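Local coordinates for protein trichothecene 15-O-acetyltransferase TRI3 (Fusarium sporotrichioides, PDB 3FOT) that acetylates the 15-hydroxyl of trichothecene precursors as a coenzyme A-dependent O-acetyltransferase of the BAHD superfamily, within the biosynthesis of Fusarium mycotoxins such as T-2 toxin, at residues A[59-64]-A[172-177]; A[266-271]-A[496-501]. All coordinates share one frame; numbering follows the deposited sequence.

Followed from the N terminus, the chain first meets contact 1 at the end of strand 53-61; it returns 108 residues later, in the loop that leads into strand 177-184, and so closes a loop of mixed helix and strand. Contact 2 opens afterwards, in the loop between helix 246-264 and strand 277-283, and closes 225 residues further on, at the start of the last helix, 500-516. The two are in series, neither nested nor crossed, with centres about 41 Å apart. Contact 1 joins neighbouring strands at one end of the six-stranded mixed sheet, whereas contact 2 ties the approach to strand 277-283 to the turn after its sheet neighbour, strand 486-494.

Contact 1: residues A[59-64]-A[172-177]; sequences LRNIAP and IPQDAT
The R60 guanidinium meets the 172-177 segment at its edge: NH1 donates to D175 O over 2.7 Å, with the oxygen close to the guanidinium plane, while T177 OG1 stands obliquely to the group. The D175 carboxylate is not in contact with the guanidinium: D175 OD1 is 5.4 Å from R60 NE. The amide of N61 is used at both ends. ND2 makes two weak bonds, to I172 O at 3.0 Å and P173 O at 3.2 Å, and OD1 takes the backbone N of A63, forming an Asx turn. Having CG anti to its own backbone N (chi1 178°) carries this amide toward the opposing loop.

The backbones pair antiparallel at R60 and T177, a non-hydrogen-bonded pair, and the pairing runs on into the turn. Next to them N61 N reaches A176 O at 2.8 Å in a nearly straight bond (175° at the hydrogen). N61 O in turn accepts from D175 N, 2.8 Å away. A type II turn from P173 to A176 lets the chain present D175 N and A176 O to the same residue. Q174 bends at chi2 (-62°), bringing NE2 back to A63 O for a weak bond; a water accepts from the same NE2 at 2.8 Å.

N61 thus engages the turn through main chain and side chain together, at the end of strand 53-61 and the start of strand 177-184, its antiparallel neighbour. R60 NE forms a salt bridge with E463 on strand 457-469, so the arginine links that strand to the turn carrying D175; its charge would probably polarise the D175 carbonyl.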
ATOM      1  N   LEU A  59     -10.118  -2.862  16.274  1.00 10.91           N
ATOM      2  CA  LEU A  59     -11.520  -2.494  16.392  1.00 10.36           C
ATOM      3  C   LEU A  59     -11.920  -2.624  17.859  1.00 10.63           C
ATOM      4  O   LEU A  59     -11.289  -3.363  18.634  1.00 11.28           O
ATOM      5  CB  LEU A  59     -12.398  -3.405  15.534  1.00 10.52           C
ATOM      6  CG  LEU A  59     -12.041  -3.695  14.065  1.00 13.78           C
ATOM      7  CD1 LEU A  59     -13.098  -4.625  13.480  1.00 13.75           C
ATOM      8  CD2 LEU A  59     -11.951  -2.445  13.236  1.00 13.93           C
ATOM      9  N   ARG A  60     -12.950  -1.894  18.245  1.00 10.25           N
ATOM     10  CA  ARG A  60     -13.487  -2.018  19.598  1.00 11.77           C
ATOM     11  C   ARG A  60     -14.972  -2.376  19.510  1.00 10.78           C
ATOM     12  O   ARG A  60     -15.710  -1.796  18.721  1.00  9.59           O
ATOM     13  CB  ARG A  60     -13.302  -0.717  20.369  1.00 11.21           C
ATOM     14  CG  ARG A  60     -13.740  -0.821  21.815  1.00 14.26           C
ATOM     15  CD  ARG A  60     -13.270   0.354  22.693  1.00 16.31           C
ATOM     16  NE  ARG A  60     -11.843   0.680  22.545  0.50 17.79           N
ATOM     17  CZ  ARG A  60     -10.833   0.089  23.187  0.50 18.87           C
ATOM     18  NH1 ARG A  60     -11.046  -0.892  24.059  0.50 17.75           N
ATOM     19  NH2 ARG A  60      -9.588   0.495  22.966  0.50 18.88           N
ATOM     20  N   ASN A  61     -15.403  -3.312  20.345  1.00 10.37           N
ATOM     21  CA  ASN A  61     -16.794  -3.671  20.435  1.00 10.61           C
ATOM     22  C   ASN A  61     -17.584  -2.540  21.104  1.00 11.86           C
ATOM     23  O   ASN A  61     -17.471  -2.327  22.323  1.00 13.49           O
ATOM     24  CB  ASN A  61     -16.975  -4.982  21.206  1.00 10.77           C
ATOM     25  CG  ASN A  61     -18.447  -5.351  21.367  1.00 11.63           C
ATOM     26  OD1 ASN A  61     -19.317  -4.699  20.784  1.00 12.35           O
ATOM     27  ND2 ASN A  61     -18.723  -6.424  22.107  1.00 12.70           N
ATOM     28  N   ILE A  62     -18.334  -1.789  20.307  1.00 11.55           N
ATOM     29  CA  ILE A  62     -19.162  -0.705  20.855  1.00 12.65           C
ATOM     30  C   ILE A  62     -20.644  -0.979  20.649  1.00 13.14           C
ATOM     31  O   ILE A  62     -21.491  -0.085  20.749  1.00 13.74           O
ATOM     32  CB  ILE A  62     -18.785   0.685  20.300  1.00 12.93           C
ATOM     33  CG1 ILE A  62     -18.884   0.726  18.762  1.00 12.84           C
ATOM     34  CG2 ILE A  62     -17.408   1.086  20.804  1.00 14.25           C
ATOM     35  CD1 ILE A  62     -19.051   2.153  18.208  1.00 16.63           C
ATOM     36  N   ALA A  63     -20.950  -2.235  20.358  1.00 13.70           N
ATOM     37  CA  ALA A  63     -22.288  -2.633  20.005  1.00 13.39           C
ATOM     38  C   ALA A  63     -23.282  -2.496  21.173  1.00 14.38           C
ATOM     39  O   ALA A  63     -22.868  -2.463  22.350  1.00 13.46           O
ATOM     40  CB  ALA A  63     -22.269  -4.064  19.497  1.00 14.15           C
ATOM     41  N   PRO A  64     -24.589  -2.444  20.840  1.00 14.81           N
ATOM     42  CA  PRO A  64     -25.617  -2.517  21.880  1.00 15.60           C
ATOM     43  C   PRO A  64     -25.366  -3.788  22.680  1.00 16.35           C
ATOM     44  O   PRO A  64     -24.893  -4.784  22.120  1.00 15.38           O
ATOM     45  CB  PRO A  64     -26.928  -2.658  21.094  1.00 15.70           C
ATOM     46  CG  PRO A  64     -26.648  -2.183  19.699  1.00 16.35           C
ATOM     47  CD  PRO A  64     -25.149  -2.381  19.477  1.00 15.13           C
ATOM     48  N   ILE A 172     -17.607 -11.637  23.004  1.00 10.76           N
ATOM     49  CA  ILE A 172     -16.592 -10.598  23.042  1.00 11.24           C
ATOM     50  C   ILE A 172     -17.162  -9.480  23.927  1.00 11.80           C
ATOM     51  O   ILE A 172     -18.213  -8.943  23.632  1.00 11.99           O
ATOM     52  CB  ILE A 172     -16.224 -10.122  21.628  1.00 11.17           C
ATOM     53  CG1 ILE A 172     -15.483 -11.260  20.871  1.00 11.80           C
ATOM     54  CG2 ILE A 172     -15.345  -8.857  21.705  1.00 11.44           C
ATOM     55  CD1 ILE A 172     -15.606 -11.128  19.389  1.00 15.78           C
ATOM     56  N   PRO A 173     -16.499  -9.196  25.057  1.00 12.72           N
ATOM     57  CA  PRO A 173     -17.055  -8.245  26.003  1.00 13.75           C
ATOM     58  C   PRO A 173     -17.278  -6.854  25.395  1.00 13.93           C
ATOM     59  O   PRO A 173     -16.582  -6.473  24.442  1.00 13.28           O
ATOM     60  CB  PRO A 173     -15.996  -8.188  27.095  1.00 14.11           C
ATOM     61  CG  PRO A 173     -15.316  -9.525  27.044  1.00 14.40           C
ATOM     62  CD  PRO A 173     -15.251  -9.810  25.551  1.00 13.13           C
ATOM     63  N   GLN A 174     -18.219  -6.106  25.963  1.00 14.90           N
ATOM     64  CA  GLN A 174     -18.387  -4.696  25.640  1.00 15.75           C
ATOM     65  C   GLN A 174     -17.042  -4.012  25.818  1.00 14.87           C
ATOM     66  O   GLN A 174     -16.352  -4.276  26.807  1.00 14.31           O
ATOM     67  CB  GLN A 174     -19.398  -4.048  26.597  1.00 16.91           C
ATOM     68  CG  GLN A 174     -20.828  -4.153  26.116  1.00 22.34           C
ATOM     69  CD  GLN A 174     -21.000  -3.430  24.791  1.00 26.98           C
ATOM     70  OE1 GLN A 174     -20.569  -2.281  24.640  1.00 31.92           O
ATOM     71  NE2 GLN A 174     -21.580  -4.108  23.821  1.00 29.68           N
ATOM     72  N   ASP A 175     -16.673  -3.185  24.836  1.00 14.18           N
ATOM     73  CA  ASP A 175     -15.410  -2.426  24.791  1.00 14.99           C
ATOM     74  C   ASP A 175     -14.117  -3.216  24.674  1.00 13.97           C
ATOM     75  O   ASP A 175     -13.038  -2.641  24.737  1.00 13.10           O
ATOM     76  CB  ASP A 175     -15.346  -1.392  25.914  1.00 16.30           C
ATOM     77  CG  ASP A 175     -16.522  -0.452  25.850  1.00 20.21           C
ATOM     78  OD1 ASP A 175     -16.727   0.171  24.772  1.00 24.49           O
ATOM     79  OD2 ASP A 175     -17.284  -0.395  26.836  1.00 26.39           O
ATOM     80  N   ALA A 176     -14.238  -4.525  24.461  1.00 13.53           N
ATOM     81  CA  ALA A 176     -13.079  -5.345  24.146  1.00 13.00           C
ATOM     82  C   ALA A 176     -12.635  -5.060  22.710  1.00 13.02           C
ATOM     83  O   ALA A 176     -13.429  -4.634  21.872  1.00 12.88           O
ATOM     84  CB  ALA A 176     -13.415  -6.802  24.290  1.00 13.14           C
ATOM     85  N   THR A 177     -11.350  -5.297  22.473  1.00 12.90           N
ATOM     86  CA  THR A 177     -10.711  -5.099  21.176  1.00 13.00           C
ATOM     87  C   THR A 177     -10.857  -6.367  20.347  1.00 12.03           C
ATOM     88  O   THR A 177     -10.712  -7.482  20.861  1.00 10.84           O
ATOM     89  CB  THR A 177      -9.218  -4.792  21.438  1.00 13.13           C
ATOM     90  OG1 THR A 177      -9.147  -3.482  22.028  1.00 17.77           O
ATOM     91  CG2 THR A 177      -8.372  -4.847  20.181  1.00 16.22           C
TER
HETATM   92  O   HOH W   1     -22.072  -6.701  22.818  1.00 23.12           O

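Contact 2: residues A[266-271]-A[496-501]; sequences RGMKFQ and ANYTEA. With SO4 (sulfate ion), chain I.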
ATOM      1  N   ARG A 266      25.353   7.617  -3.514  1.00 25.12           N
ATOM      2  CA  ARG A 266      25.728   7.711  -2.115  1.00 25.34           C
ATOM      3  C   ARG A 266      24.467   7.953  -1.293  1.00 25.11           C
ATOM      4  O   ARG A 266      23.493   8.535  -1.775  1.00 25.36           O
ATOM      5  CB  ARG A 266      26.750   8.841  -1.907  1.00 25.30           C
ATOM      6  N   GLY A 267      24.471   7.493  -0.049  1.00 24.58           N
ATOM      7  CA  GLY A 267      23.300   7.661   0.793  1.00 23.46           C
ATOM      8  C   GLY A 267      23.504   7.136   2.197  1.00 23.09           C
ATOM      9  O   GLY A 267      24.641   7.098   2.703  1.00 23.81           O
ATOM     10  N   MET A 268      22.404   6.719   2.822  1.00 22.07           N
ATOM     11  CA  MET A 268      22.474   6.092   4.132  1.00 21.06           C
ATOM     12  C   MET A 268      23.177   4.739   4.090  1.00 19.10           C
ATOM     13  O   MET A 268      22.836   3.869   3.298  1.00 17.88           O
ATOM     14  CB  MET A 268      21.085   5.911   4.704  1.00 20.58           C
ATOM     15  CG  MET A 268      21.088   5.260   6.053  1.00 22.49           C
ATOM     16  SD  MET A 268      19.443   5.285   6.757  1.00 23.61           S
ATOM     17  CE  MET A 268      19.268   7.058   7.131  1.00 23.95           C
ATOM     18  N   LYS A 269      24.154   4.562   4.968  1.00 17.56           N
ATOM     19  CA  LYS A 269      24.841   3.275   5.042  1.00 17.05           C
ATOM     20  C   LYS A 269      23.915   2.181   5.569  1.00 16.18           C
ATOM     21  O   LYS A 269      23.089   2.429   6.451  1.00 15.56           O
ATOM     22  CB  LYS A 269      26.079   3.391   5.928  1.00 17.49           C
ATOM     23  CG  LYS A 269      27.189   4.177   5.280  1.00 21.38           C
ATOM     24  CD  LYS A 269      28.409   4.296   6.184  1.00 26.30           C
ATOM     25  CE  LYS A 269      29.399   5.321   5.630  1.00 30.29           C
ATOM     26  NZ  LYS A 269      29.676   5.091   4.179  1.00 32.95           N
ATOM     27  N   PHE A 270      24.068   0.973   5.030  1.00 15.15           N
ATOM     28  CA  PHE A 270      23.355  -0.200   5.519  1.00 16.09           C
ATOM     29  C   PHE A 270      24.288  -1.398   5.544  1.00 16.76           C
ATOM     30  O   PHE A 270      25.345  -1.393   4.907  1.00 16.84           O
ATOM     31  CB  PHE A 270      22.089  -0.499   4.702  1.00 15.42           C
ATOM     32  CG  PHE A 270      22.355  -0.974   3.303  1.00 14.35           C
ATOM     33  CD1 PHE A 270      22.573  -2.331   3.042  1.00 14.72           C
ATOM     34  CD2 PHE A 270      22.337  -0.072   2.239  1.00 14.36           C
ATOM     35  CE1 PHE A 270      22.822  -2.774   1.738  1.00 13.94           C
ATOM     36  CE2 PHE A 270      22.582  -0.494   0.937  1.00 15.86           C
ATOM     37  CZ  PHE A 270      22.827  -1.846   0.680  1.00 14.10           C
ATOM     38  N   GLN A 271      23.900  -2.417   6.291  1.00 17.66           N
ATOM     39  CA  GLN A 271      24.711  -3.624   6.373  1.00 18.35           C
ATOM     40  C   GLN A 271      24.122  -4.617   5.394  1.00 17.93           C
ATOM     41  O   GLN A 271      22.920  -4.798   5.370  1.00 16.98           O
ATOM     42  CB  GLN A 271      24.734  -4.168   7.806  1.00 18.99           C
ATOM     43  CG  GLN A 271      25.156  -3.068   8.782  1.00 22.41           C
ATOM     44  CD  GLN A 271      25.409  -3.547  10.172  1.00 27.02           C
ATOM     45  OE1 GLN A 271      24.581  -3.357  11.070  1.00 30.87           O
ATOM     46  NE2 GLN A 271      26.566  -4.160  10.380  1.00 29.67           N
ATOM     47  N   ALA A 496      18.152  -7.377   8.415  1.00 15.09           N
ATOM     48  CA  ALA A 496      19.533  -7.671   8.043  1.00 16.34           C
ATOM     49  C   ALA A 496      20.325  -6.379   7.838  1.00 16.11           C
ATOM     50  O   ALA A 496      21.552  -6.358   8.019  1.00 16.54           O
ATOM     51  CB  ALA A 496      19.567  -8.485   6.785  1.00 15.69           C
ATOM     52  N   ASN A 497      19.618  -5.313   7.459  1.00 15.65           N
ATOM     53  CA  ASN A 497      20.271  -4.110   6.927  1.00 16.00           C
ATOM     54  C   ASN A 497      20.415  -2.969   7.935  1.00 15.96           C
ATOM     55  O   ASN A 497      21.314  -2.114   7.795  1.00 16.76           O
ATOM     56  CB  ASN A 497      19.543  -3.621   5.670  1.00 16.24           C
ATOM     57  CG  ASN A 497      19.357  -4.711   4.634  1.00 16.15           C
ATOM     58  OD1 ASN A 497      18.263  -4.877   4.104  1.00 14.99           O
ATOM     59  ND2 ASN A 497      20.425  -5.480   4.352  1.00 14.43           N
ATOM     60  N   TYR A 498      19.524  -2.947   8.924  1.00 15.91           N
ATOM     61  CA  TYR A 498      19.535  -1.938   9.970  1.00 15.81           C
ATOM     62  C   TYR A 498      19.186  -2.551  11.315  1.00 16.96           C
ATOM     63  O   TYR A 498      18.514  -3.571  11.393  1.00 16.16           O
ATOM     64  CB  TYR A 498      18.490  -0.850   9.680  1.00 15.76           C
ATOM     65  CG  TYR A 498      18.672  -0.202   8.349  1.00 13.49           C
ATOM     66  CD1 TYR A 498      19.475   0.944   8.210  1.00 15.26           C
ATOM     67  CD2 TYR A 498      18.050  -0.723   7.222  1.00 11.10           C
ATOM     68  CE1 TYR A 498      19.643   1.548   6.972  1.00 13.48           C
ATOM     69  CE2 TYR A 498      18.212  -0.121   5.976  1.00 12.61           C
ATOM     70  CZ  TYR A 498      19.005   1.007   5.859  1.00 13.93           C
ATOM     71  OH  TYR A 498      19.179   1.598   4.627  1.00 13.05           O
ATOM     72  N   THR A 499      19.629  -1.892  12.372  1.00 18.08           N
ATOM     73  CA  THR A 499      19.141  -2.227  13.705  1.00 19.34           C
ATOM     74  C   THR A 499      17.840  -1.467  13.959  1.00 19.28           C
ATOM     75  O   THR A 499      17.594  -0.423  13.343  1.00 18.40           O
ATOM     76  CB  THR A 499      20.158  -1.871  14.809  1.00 19.61           C
ATOM     77  OG1 THR A 499      20.323  -0.452  14.879  1.00 21.25           O
ATOM     78  CG2 THR A 499      21.517  -2.524  14.523  1.00 20.78           C
ATOM     79  N   GLU A 500      17.011  -1.989  14.853  1.00 18.55           N
ATOM     80  CA  GLU A 500      15.783  -1.280  15.219  1.00 18.96           C
ATOM     81  C   GLU A 500      16.120   0.086  15.821  1.00 18.49           C
ATOM     82  O   GLU A 500      15.432   1.079  15.548  1.00 17.64           O
ATOM     83  CB  GLU A 500      14.916  -2.121  16.164  1.00 18.95           C
ATOM     84  CG  GLU A 500      13.517  -1.550  16.410  1.00 20.33           C
ATOM     85  CD  GLU A 500      12.765  -2.258  17.519  0.70 21.67           C
ATOM     86  OE1 GLU A 500      13.381  -3.024  18.301  0.70 25.25           O
ATOM     87  OE2 GLU A 500      11.550  -2.034  17.617  0.70 24.68           O
ATOM     88  N   ALA A 501      17.176   0.135  16.636  1.00 17.66           N
ATOM     89  CA  ALA A 501      17.588   1.384  17.269  1.00 18.28           C
ATOM     90  C   ALA A 501      17.927   2.476  16.268  1.00 18.15           C
ATOM     91  O   ALA A 501      17.529   3.628  16.452  1.00 17.39           O
ATOM     92  CB  ALA A 501      18.764   1.162  18.193  1.00 18.34           C
TER
HETATM   93  S   SO4 I 527      18.396  -5.306  16.241  1.00 45.34           S
HETATM   94  O1  SO4 I 527      19.008  -4.544  17.327  1.00 44.94           O
HETATM   95  O2  SO4 I 527      17.815  -6.547  16.767  1.00 45.08           O
HETATM   96  O3  SO4 I 527      17.331  -4.508  15.642  1.00 43.54           O
HETATM   97  O4  SO4 I 527      19.447  -5.597  15.264  1.00 43.80           O
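N497 and F270 run alongside each other in the same direction, F270 CD1 4.0 Å from N497 ND2, with amide and ring planes 75° apart. Here two hydrogen bonds, one backbone and one from a side chain, join the loop before strand 277-283 to the turn between strand 486-494 and the last helix. Those two strands are antiparallel neighbours in one sheet, and the pairing continues their association past the strand ends. Its first bond runs from Q271 N to N497 O, 3.0 Å and almost straight at the hydrogen. The second runs back from N497 ND2 to Q271 O at 2.8 Å; the donor lies in the carbonyl plane, and the acceptor is close to the amide plane. ND2 also donates to G273 O, so the amide grips two carbonyls of the same incoming loop and its rotation is well defined.

Next along the chain, the Y498 ring meets F270 and M268. Although its CB leaves the backbone on the side away from residues 266-271, the far half of the ring swings back to them. F270 CB packs on Y498 CZ at 3.6 Å, obliquely to the ring. Farther round, M268 makes a Met-aromatic contact: SD is 4.9 Å from the centroid of the Y498 ring, 62° off its normal, and thus neither over the face nor squarely at the edge. M268 has CG anti to its backbone N (chi1 180°) and turns only at chi3, an extended reach that delivers the sulfur to Y498 CE1. The hydroxyl of Y498 is bonded to P474 O, which fixes the outer end of the ring.

Beyond these bonds, T499 is the N-cap of helix 500-516. A sulfate, probably from the crystallisation liquor, sits at this helix start, where E500 N donates to its O3 at 2.7 Å.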